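Local coordinates for protein succinate dehydrogenase (Membrane anchor subunit) (Mycolicibacterium smegmatis, PDB 7D6V) that anchors a mycobacterial succinate dehydrogenase in the membrane, holding a Rieske-type [2Fe-2S] cluster that probably passes electrons from succinate oxidation toward quinone, at residues F110-R118 with H240-L251. Numbering follows the deposited sequence.
Sequences FRLTCYYYR and HMLFAWITLGTL. With FES (Fe2/s2 (inorganic) cluster), chain J; PEV ((1S)-2-{[(2-aminoethoxy)(hydroxy)phosphoryl]oxy}-1-[(palmitoyloxy)methyl]ethyl stearate), chain I.
The backbones of Tyr116 and Met241 come nearest, CA to CA 6.3 Å, where the break between helices 104-112 and 115-124 faces the start of helix 240-264. Here Cys114 SG and His240 NE2 bind iron FE1 of the [2Fe-2S] cluster, at 2.5 and 2.6 Å, a mixed pair unlike the classical Rieske cluster, whose two histidines share one iron. Cys206 and His155, also in the cluster's pocket, probably serve the other iron. Cys114 is also the N-cap of helix 115-124, its sulfur accepting a hydrogen bond from Tyr117 N. The other imidazole nitrogen, His240 ND1, is hydrogen-bonded to Ser205 OG, which should hold the ring's rotation. Tyr116 is a knob among His240, Met241, Ala244 and Trp245. With CG anti to the backbone N (chi1 166°), its ring reaches across to a CH-pi contact with Met241, whose CA stands 4.1 Å over the ring centroid. At the phenol's end, Trp245 NE1 donates to Tyr116 OH (2.6 Å), the oxygen 18° out of the indole plane. Arg111 stretches across the gap, its NH2 giving Thr247 OG1 a nearly straight bond (2.6 Å, 166°) in the guanidinium plane. NH1 adds weak bonds to Ala244 O and Tyr117 OH, while Leu248 CD2 lies 3.5 Å above one guanidinium face. Tyr117 OH packs against Leu248, and the end of a lipid acyl chain rests beside both residues and Arg111. Around this junction, Tyr202 of helix 188-204 lays its ring nearly parallel to that of His240, Leu42 of helix 33-55 touches Tyr117 and Trp245, and helix 155-175 packs against Phe110.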
loop_
_atom_site.group_PDB
_atom_site.type_symbol
_atom_site.label_atom_id
_atom_site.label_comp_id
_atom_site.label_asym_id
_atom_site.label_seq_id
_atom_site.Cartn_x
_atom_site.Cartn_y
_atom_site.Cartn_z
ATOM N N PHE C 110 -8.133 38.246 6.806
ATOM C CA PHE C 110 -7.507 37.391 5.807
ATOM C C PHE C 110 -6.530 36.420 6.446
ATOM O O PHE C 110 -6.487 35.242 6.080
ATOM C CB PHE C 110 -6.801 38.256 4.764
ATOM C CG PHE C 110 -6.036 37.474 3.736
ATOM C CD1 PHE C 110 -6.688 36.633 2.856
ATOM C CD2 PHE C 110 -4.664 37.595 3.644
ATOM C CE1 PHE C 110 -5.985 35.922 1.912
ATOM C CE2 PHE C 110 -3.957 36.887 2.699
ATOM C CZ PHE C 110 -4.620 36.051 1.830
ATOM N N ARG C 111 -5.730 36.894 7.395
ATOM C CA ARG C 111 -4.803 35.985 8.055
ATOM C C ARG C 111 -5.469 35.156 9.143
ATOM O O ARG C 111 -4.956 34.089 9.488
ATOM C CB ARG C 111 -3.616 36.762 8.618
ATOM C CG ARG C 111 -2.606 37.121 7.553
ATOM C CD ARG C 111 -1.320 37.630 8.145
ATOM N NE ARG C 111 -0.391 38.084 7.117
ATOM C CZ ARG C 111 0.692 37.414 6.742
ATOM N NH1 ARG C 111 0.983 36.254 7.307
ATOM N NH2 ARG C 111 1.482 37.904 5.803
ATOM N N LEU C 112 -6.604 35.608 9.677
ATOM C CA LEU C 112 -7.327 34.818 10.664
ATOM C C LEU C 112 -8.073 33.659 10.023
ATOM O O LEU C 112 -8.245 32.612 10.656
ATOM C CB LEU C 112 -8.298 35.712 11.431
ATOM C CG LEU C 112 -8.582 35.333 12.881
ATOM C CD1 LEU C 112 -7.310 35.382 13.703
ATOM C CD2 LEU C 112 -9.638 36.252 13.464
ATOM N N THR C 113 -8.532 33.822 8.787
ATOM C CA THR C 113 -9.215 32.749 8.082
ATOM C C THR C 113 -8.271 31.921 7.222
ATOM O O THR C 113 -8.720 30.970 6.577
ATOM C CB THR C 113 -10.348 33.312 7.218
ATOM O OG1 THR C 113 -9.842 34.351 6.373
ATOM C CG2 THR C 113 -11.448 33.878 8.096
ATOM N N CYS C 114 -6.985 32.256 7.226
ATOM C CA CYS C 114 -6.009 31.501 6.450
ATOM C C CYS C 114 -6.011 30.048 6.912
ATOM O O CYS C 114 -6.103 29.771 8.109
ATOM C CB CYS C 114 -4.613 32.105 6.607
ATOM S SG CYS C 114 -3.260 30.974 6.208
ATOM N N TYR C 115 -5.909 29.120 5.966
ATOM C CA TYR C 115 -5.914 27.700 6.294
ATOM C C TYR C 115 -4.707 27.319 7.143
ATOM O O TYR C 115 -4.841 26.570 8.116
ATOM C CB TYR C 115 -5.974 26.865 5.014
ATOM C CG TYR C 115 -7.365 26.751 4.422
ATOM C CD1 TYR C 115 -8.236 25.760 4.842
ATOM C CD2 TYR C 115 -7.804 27.634 3.449
ATOM C CE1 TYR C 115 -9.498 25.647 4.316
ATOM C CE2 TYR C 115 -9.070 27.530 2.916
ATOM C CZ TYR C 115 -9.912 26.533 3.355
ATOM O OH TYR C 115 -11.175 26.413 2.834
ATOM N N TYR C 116 -3.523 27.837 6.816
ATOM C CA TYR C 116 -2.360 27.534 7.644
ATOM C C TYR C 116 -2.516 28.097 9.051
ATOM O O TYR C 116 -2.239 27.411 10.040
ATOM C CB TYR C 116 -1.074 28.067 7.018
ATOM C CG TYR C 116 0.037 28.053 8.038
ATOM C CD1 TYR C 116 0.536 26.852 8.523
ATOM C CD2 TYR C 116 0.547 29.232 8.559
ATOM C CE1 TYR C 116 1.520 26.827 9.480
ATOM C CE2 TYR C 116 1.537 29.215 9.513
ATOM C CZ TYR C 116 2.022 28.009 9.967
ATOM O OH TYR C 116 3.013 27.983 10.917
ATOM N N TYR C 117 -2.942 29.355 9.161
ATOM C CA TYR C 117 -3.058 29.972 10.476
ATOM C C TYR C 117 -4.106 29.274 11.326
ATOM O O TYR C 117 -3.948 29.176 12.547
ATOM C CB TYR C 117 -3.382 31.457 10.337
ATOM C CG TYR C 117 -2.175 32.315 10.062
ATOM C CD1 TYR C 117 -1.302 32.665 11.078
ATOM C CD2 TYR C 117 -1.905 32.774 8.784
ATOM C CE1 TYR C 117 -0.196 33.447 10.827
ATOM C CE2 TYR C 117 -0.805 33.554 8.525
ATOM C CZ TYR C 117 0.045 33.889 9.548
ATOM O OH TYR C 117 1.143 34.671 9.286
ATOM N N ARG C 118 -5.175 28.779 10.701
ATOM C CA ARG C 118 -6.168 28.018 11.445
ATOM C C ARG C 118 -5.547 26.782 12.071
ATOM O O ARG C 118 -5.780 26.497 13.247
ATOM C CB ARG C 118 -7.334 27.636 10.537
ATOM C CG ARG C 118 -8.432 28.672 10.496
ATOM C CD ARG C 118 -8.985 28.837 9.107
ATOM N NE ARG C 118 -9.923 27.771 8.778
ATOM C CZ ARG C 118 -10.428 27.572 7.569
ATOM N NH1 ARG C 118 -10.087 28.371 6.570
ATOM N NH2 ARG C 118 -11.274 26.579 7.360
ATOM N N HIS C 240 3.546 27.230 1.691
ATOM C CA HIS C 240 2.682 28.282 2.214
ATOM C C HIS C 240 2.934 28.551 3.694
ATOM O O HIS C 240 2.807 29.697 4.139
ATOM C CB HIS C 240 1.218 27.915 1.976
ATOM C CG HIS C 240 0.281 29.076 2.078
ATOM N ND1 HIS C 240 0.447 30.230 1.347
ATOM C CD2 HIS C 240 -0.828 29.264 2.829
ATOM C CE1 HIS C 240 -0.523 31.077 1.638
ATOM N NE2 HIS C 240 -1.309 30.514 2.535
ATOM N N MET C 241 3.265 27.514 4.468
ATOM C CA MET C 241 3.650 27.706 5.864
ATOM C C MET C 241 4.795 28.695 6.003
ATOM O O MET C 241 4.777 29.562 6.884
ATOM C CB MET C 241 4.050 26.368 6.482
ATOM C CG MET C 241 4.429 26.457 7.948
ATOM S SD MET C 241 4.875 24.869 8.665
ATOM C CE MET C 241 6.461 24.590 7.885
ATOM N N LEU C 242 5.808 28.573 5.148
ATOM C CA LEU C 242 7.007 29.388 5.287
ATOM C C LEU C 242 6.736 30.844 4.931
ATOM O O LEU C 242 7.236 31.755 5.602
ATOM C CB LEU C 242 8.118 28.813 4.410
ATOM C CG LEU C 242 9.506 29.435 4.525
ATOM C CD1 LEU C 242 10.216 28.918 5.760
ATOM C CD2 LEU C 242 10.316 29.148 3.275
ATOM N N PHE C 243 5.948 31.078 3.881
ATOM C CA PHE C 243 5.733 32.439 3.408
ATOM C C PHE C 243 4.935 33.269 4.402
ATOM O O PHE C 243 5.145 34.479 4.493
ATOM C CB PHE C 243 5.044 32.419 2.044
ATOM C CG PHE C 243 5.854 31.754 0.969
ATOM C CD1 PHE C 243 7.224 31.933 0.905
ATOM C CD2 PHE C 243 5.245 30.949 0.024
ATOM C CE1 PHE C 243 7.971 31.321 -0.078
ATOM C CE2 PHE C 243 5.988 30.333 -0.963
ATOM C CZ PHE C 243 7.354 30.520 -1.013
ATOM N N ALA C 244 4.043 32.645 5.173
ATOM C CA ALA C 244 3.301 33.385 6.189
ATOM C C ALA C 244 4.240 33.985 7.231
ATOM O O ALA C 244 4.192 35.190 7.517
ATOM C CB ALA C 244 2.275 32.467 6.848
ATOM N N TRP C 245 5.118 33.153 7.796
ATOM C CA TRP C 245 6.064 33.633 8.796
ATOM C C TRP C 245 7.051 34.622 8.193
ATOM O O TRP C 245 7.409 35.623 8.830
ATOM C CB TRP C 245 6.802 32.450 9.419
ATOM C CG TRP C 245 5.942 31.610 10.304
ATOM C CD1 TRP C 245 5.511 30.342 10.057
ATOM C CD2 TRP C 245 5.397 31.977 11.575
ATOM N NE1 TRP C 245 4.736 29.895 11.095
ATOM C CE2 TRP C 245 4.650 30.881 12.040
ATOM C CE3 TRP C 245 5.470 33.127 12.366
ATOM C CZ2 TRP C 245 3.980 30.899 13.259
ATOM C CZ3 TRP C 245 4.805 33.143 13.574
ATOM C CH2 TRP C 245 4.070 32.036 14.011
ATOM N N ILE C 246 7.493 34.367 6.959
ATOM C CA ILE C 246 8.443 35.269 6.316
ATOM C C ILE C 246 7.819 36.640 6.104
ATOM O O ILE C 246 8.464 37.669 6.331
ATOM C CB ILE C 246 8.949 34.661 4.995
ATOM C CG1 ILE C 246 9.934 33.529 5.276
ATOM C CG2 ILE C 246 9.606 35.723 4.130
ATOM C CD1 ILE C 246 10.493 32.895 4.032
ATOM N N THR C 247 6.557 36.683 5.674
ATOM C CA THR C 247 5.913 37.970 5.445
ATOM C C THR C 247 5.623 38.689 6.753
ATOM O O THR C 247 5.698 39.919 6.810
ATOM C CB THR C 247 4.637 37.795 4.623
ATOM O OG1 THR C 247 3.761 36.874 5.280
ATOM C CG2 THR C 247 4.965 37.307 3.228
ATOM N N LEU C 248 5.312 37.949 7.820
ATOM C CA LEU C 248 5.196 38.592 9.127
ATOM C C LEU C 248 6.505 39.273 9.509
ATOM O O LEU C 248 6.524 40.450 9.905
ATOM C CB LEU C 248 4.798 37.569 10.188
ATOM C CG LEU C 248 3.348 37.089 10.198
ATOM C CD1 LEU C 248 3.013 36.457 11.535
ATOM C CD2 LEU C 248 2.401 38.229 9.879
ATOM N N GLY C 249 7.615 38.549 9.365
ATOM C CA GLY C 249 8.908 39.130 9.687
ATOM C C GLY C 249 9.232 40.344 8.838
ATOM O O GLY C 249 9.674 41.375 9.350
ATOM N N THR C 250 9.011 40.243 7.527
ATOM C CA THR C 250 9.365 41.347 6.642
ATOM C C THR C 250 8.474 42.560 6.866
ATOM O O THR C 250 8.943 43.694 6.734
ATOM C CB THR C 250 9.311 40.909 5.181
ATOM O OG1 THR C 250 8.000 40.433 4.864
ATOM C CG2 THR C 250 10.324 39.816 4.923
ATOM N N LEU C 251 7.204 42.353 7.221
ATOM C CA LEU C 251 6.358 43.472 7.614
ATOM C C LEU C 251 6.921 44.167 8.844
ATOM O O LEU C 251 6.993 45.402 8.900
ATOM C CB LEU C 251 4.935 42.984 7.887
ATOM C CG LEU C 251 3.979 42.867 6.702
ATOM C CD1 LEU C 251 2.823 41.949 7.051
ATOM C CD2 LEU C 251 3.475 44.233 6.289
HETATM FE FE1 FES J . -3.534 30.856 3.746
HETATM FE FE2 FES J . -5.229 31.781 1.872
HETATM S S1 FES J . -5.135 29.755 2.721
HETATM S S2 FES J . -3.580 32.860 2.840
HETATM C C48 PEV I . -0.585 37.356 11.622
HETATM C C47 PEV I . -1.768 37.990 12.346
HETATM C C46 PEV I . -2.865 36.961 12.588
HETATM C C45 PEV I . -2.529 36.095 13.795
HETATM C C44 PEV I . -3.781 35.670 14.551
HETATM C C43 PEV I . -3.506 34.502 15.488
HETATM C C42 PEV I . -4.284 34.655 16.785
HETATM C C41 PEV I . -5.496 33.736 16.806
HETATM C C40 PEV I . -5.958 33.452 18.225
HETATM C C39 PEV I . -7.469 33.550 18.329
HETATM C C38 PEV I . -8.112 32.282 17.785
HETATM C C37 PEV I . -8.250 31.229 18.876
HETATM C C36 PEV I . -9.660 30.671 18.923
HETATM C C35 PEV I . -9.752 29.353 18.167
HETATM C C34 PEV I . -10.867 28.490 18.735
HETATM C C33 PEV I . -12.158 29.283 18.865
HETATM C C32 PEV I . -13.038 28.698 19.957
HETATM C C31 PEV I . -14.029 27.704 19.378
HETATM O O31 PEV I . -13.641 26.700 18.888
HETATM O O2 PEV I . -15.395 27.975 19.432
HETATM C C2 PEV I . -16.081 27.111 20.284
HETATM C C1 PEV I . -16.740 26.029 19.441
HETATM O O3P PEV I . -15.861 24.945 19.358
HETATM P P PEV I . -16.336 23.492 19.973
HETATM O O1P PEV I . -16.122 23.467 21.465
HETATM O O2P PEV I . -15.537 22.391 19.324
HETATM O O4P PEV I . -17.939 23.289 19.663
HETATM C C4 PEV I . -18.855 23.534 20.690
HETATM C C5 PEV I . -20.096 24.178 20.077
HETATM N N6 PEV I . -20.836 24.909 21.088
HETATM C C3 PEV I . -17.132 27.902 21.058
HETATM O O3 PEV I . -16.503 29.043 21.568
HETATM C C11 PEV I . -16.917 30.242 20.978
HETATM O O11 PEV I . -18.045 30.586 21.059
HETATM C C12 PEV I . -15.915 31.103 20.215
HETATM C C13 PEV I . -15.998 32.572 20.618
HETATM C C14 PEV I . -14.723 33.334 20.271
HETATM C C15 PEV I . -14.267 33.080 18.837
HETATM C C16 PEV I . -14.196 34.376 18.037
HETATM C C17 PEV I . -12.994 34.459 17.097
HETATM C C18 PEV I . -12.129 33.200 17.092
HETATM C C19 PEV I . -11.943 32.604 15.697
HETATM C C20 PEV I . -12.805 33.279 14.630
HETATM C C21 PEV I . -12.264 33.036 13.224
HETATM C C22 PEV I . -12.769 34.071 12.222
HETATM C C23 PEV I . -14.012 33.621 11.458
HETATM C C24 PEV I . -14.963 34.791 11.236
HETATM C C25 PEV I . -14.541 35.659 10.056
HETATM C C26 PEV I . -14.293 37.106 10.473
#